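Local coordinates for conserved domain protein (Bacillus anthracis, PDB 3FBQ) that is of unknown function but is built largely of antiparallel beta sheets and contains regions of two uncharacterised families of the E-set clan, one of them only in part, at residues A164-V169 with L178-E183. Numbering follows the deposited sequence.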
loop_
_atom_site.group_PDB
_atom_site.type_symbol
_atom_site.label_atom_id
_atom_site.label_comp_id
_atom_site.label_asym_id
_atom_site.label_seq_id
_atom_site.Cartn_x
_atom_site.Cartn_y
_atom_site.Cartn_z
ATOM N N ALA A 164 -19.461 17.338 -26.205
ATOM C CA ALA A 164 -18.254 16.475 -26.233
ATOM C C ALA A 164 -17.238 16.958 -27.254
ATOM O O ALA A 164 -17.580 17.113 -28.418
ATOM C CB ALA A 164 -18.639 15.037 -26.484
ATOM N N ASN A 165 -16.009 17.235 -26.844
ATOM C CA ASN A 165 -14.998 17.709 -27.802
ATOM C C ASN A 165 -13.886 16.752 -28.090
ATOM O O ASN A 165 -13.157 16.350 -27.176
ATOM C CB ASN A 165 -14.372 18.995 -27.315
ATOM C CG ASN A 165 -15.394 19.960 -26.842
ATOM O OD1 ASN A 165 -16.072 20.611 -27.656
ATOM N ND2 ASN A 165 -15.562 20.041 -25.519
ATOM N N MET A 166 -13.725 16.409 -29.360
ATOM C CA MET A 166 -12.601 15.599 -29.760
ATOM C C MET A 166 -11.329 16.435 -29.531
ATOM O O MET A 166 -11.395 17.672 -29.412
ATOM C CB MET A 166 -12.800 15.186 -31.237
ATOM C CG MET A 166 -13.917 14.078 -31.526
ATOM S SD MET A 166 -13.996 12.661 -30.331
ATOM C CE MET A 166 -15.079 13.312 -29.057
ATOM N N GLU A 167 -10.177 15.798 -29.411
ATOM C CA GLU A 167 -8.925 16.556 -29.194
ATOM C C GLU A 167 -7.807 15.969 -30.050
ATOM O O GLU A 167 -7.046 16.685 -30.738
ATOM C CB GLU A 167 -8.473 16.487 -27.724
ATOM C CG GLU A 167 -8.971 17.561 -26.706
ATOM C CD GLU A 167 -8.590 17.178 -25.234
ATOM O OE1 GLU A 167 -8.966 17.875 -24.232
ATOM O OE2 GLU A 167 -7.915 16.135 -25.060
ATOM N N LYS A 168 -7.698 14.648 -30.006
ATOM C CA LYS A 168 -6.576 14.027 -30.657
ATOM C C LYS A 168 -6.866 12.617 -31.069
ATOM O O LYS A 168 -7.700 11.947 -30.460
ATOM C CB LYS A 168 -5.390 14.023 -29.711
ATOM C CG LYS A 168 -4.117 14.224 -30.466
ATOM C CD LYS A 168 -2.927 13.688 -29.715
ATOM C CE LYS A 168 -2.613 14.494 -28.437
ATOM N NZ LYS A 168 -2.758 15.960 -28.712
ATOM N N VAL A 169 -6.156 12.132 -32.069
ATOM C CA VAL A 169 -6.283 10.731 -32.403
ATOM C C VAL A 169 -4.870 10.156 -32.541
ATOM O O VAL A 169 -3.982 10.882 -32.984
ATOM C CB VAL A 169 -7.149 10.545 -33.691
ATOM C CG1 VAL A 169 -6.488 11.207 -34.915
ATOM C CG2 VAL A 169 -7.491 9.072 -33.943
ATOM N N LEU A 178 -8.403 7.615 -28.792
ATOM C CA LEU A 178 -9.155 8.889 -28.912
ATOM C C LEU A 178 -9.047 9.773 -27.652
ATOM O O LEU A 178 -9.491 9.387 -26.571
ATOM C CB LEU A 178 -10.627 8.650 -29.261
ATOM C CG LEU A 178 -10.877 7.897 -30.580
ATOM C CD1 LEU A 178 -12.349 7.695 -30.747
ATOM C CD2 LEU A 178 -10.282 8.511 -31.836
ATOM N N TYR A 179 -8.455 10.948 -27.806
ATOM C CA TYR A 179 -8.423 11.902 -26.735
ATOM C C TYR A 179 -9.564 12.891 -26.863
ATOM O O TYR A 179 -9.820 13.468 -27.913
ATOM C CB TYR A 179 -7.178 12.702 -26.847
ATOM C CG TYR A 179 -5.930 11.932 -26.654
ATOM C CD1 TYR A 179 -5.353 11.801 -25.374
ATOM C CD2 TYR A 179 -5.247 11.370 -27.773
ATOM C CE1 TYR A 179 -4.176 11.144 -25.198
ATOM C CE2 TYR A 179 -4.031 10.692 -27.596
ATOM C CZ TYR A 179 -3.511 10.592 -26.305
ATOM O OH TYR A 179 -2.324 9.929 -26.122
ATOM N N TYR A 180 -10.209 13.155 -25.759
ATOM C CA TYR A 180 -11.309 14.077 -25.805
ATOM C C TYR A 180 -11.763 14.532 -24.390
ATOM O O TYR A 180 -11.168 14.135 -23.376
ATOM C CB TYR A 180 -12.427 13.388 -26.555
ATOM C CG TYR A 180 -13.011 12.271 -25.742
ATOM C CD1 TYR A 180 -12.402 11.008 -25.696
ATOM C CD2 TYR A 180 -14.180 12.485 -24.985
ATOM C CE1 TYR A 180 -12.959 9.982 -24.907
ATOM C CE2 TYR A 180 -14.749 11.463 -24.202
ATOM C CZ TYR A 180 -14.139 10.234 -24.167
ATOM O OH TYR A 180 -14.738 9.268 -23.421
ATOM N N ASN A 181 -12.808 15.373 -24.335
ATOM C CA ASN A 181 -13.290 15.938 -23.052
ATOM C C ASN A 181 -14.729 16.316 -23.103
ATOM O O ASN A 181 -15.250 16.551 -24.178
ATOM C CB ASN A 181 -12.496 17.159 -22.597
ATOM C CG ASN A 181 -12.479 18.241 -23.615
ATOM O OD1 ASN A 181 -13.501 18.823 -23.999
ATOM N ND2 ASN A 181 -11.296 18.531 -24.068
ATOM N N GLN A 182 -15.350 16.389 -21.921
ATOM C CA GLN A 182 -16.741 16.762 -21.766
ATOM C C GLN A 182 -16.707 18.116 -21.147
ATOM O O GLN A 182 -15.823 18.394 -20.333
ATOM C CB GLN A 182 -17.505 15.776 -20.859
ATOM C CG GLN A 182 -16.879 15.457 -19.509
ATOM C CD GLN A 182 -17.688 14.431 -18.688
ATOM O OE1 GLN A 182 -18.124 14.700 -17.537
ATOM N NE2 GLN A 182 -17.864 13.240 -19.254
ATOM N N GLU A 183 -17.651 18.956 -21.591
ATOM C CA GLU A 183 -18.040 20.212 -20.922
ATOM C C GLU A 183 -19.526 20.228 -20.500
ATOM O O GLU A 183 -20.391 19.728 -21.224
ATOM C CB GLU A 183 -17.719 21.387 -21.811
ATOM C CG GLU A 183 -16.237 21.620 -21.951
ATOM C CD GLU A 183 -15.914 22.462 -23.179
ATOM O OE1 GLU A 183 -16.628 23.470 -23.404
ATOM O OE2 GLU A 183 -14.964 22.116 -23.927
#
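Asn165 and Asn181 form a hydrogen-bonded pair of the antiparallel hairpin of strands 162-171 and 175-184, and a classic beta bulge follows where Glu167 and Lys168 both face Tyr179. The Tyr179 carbonyl O receives the Lys168 amide N at 3.2 Å, and more weakly that of Glu167. On the face bearing the polar side chains, Asn165 ND2 gives a nearly straight bond (162°) to Asn181 OD1 at 2.8 Å, lying close to the plane of its own amide although the two amide planes are 54° apart. Asparagine suits position 165 because it donates here while its OD1 accepts from Lys163 NZ. Asn181 ND2 is placed near Glu167 OE1, too close for the bond to be certain; Glu167 OE2 forms a salt bridge with Arg225. Farther along, the long aliphatic chain of Lys168 can lie alongside the Tyr179 ring, Lys168 CB 3.3 Å from Tyr179 CD2; the phenol OH reaches Arg52. The opposite face is largely apolar: the flexible thioether of Met166 bends (chi2 -41°) to bring its CE 3.6 Å from Tyr180 CB, and branched Val169 packs CG2 on Leu178 CD2. Tyr180 OH is satisfied by the Val197 carbonyl. The hairpin thus sets the asparagine bond and the Glu167-Arg225 salt bridge, whose link is uncertain, against a mostly hydrophobic layer within the DUF5643 region.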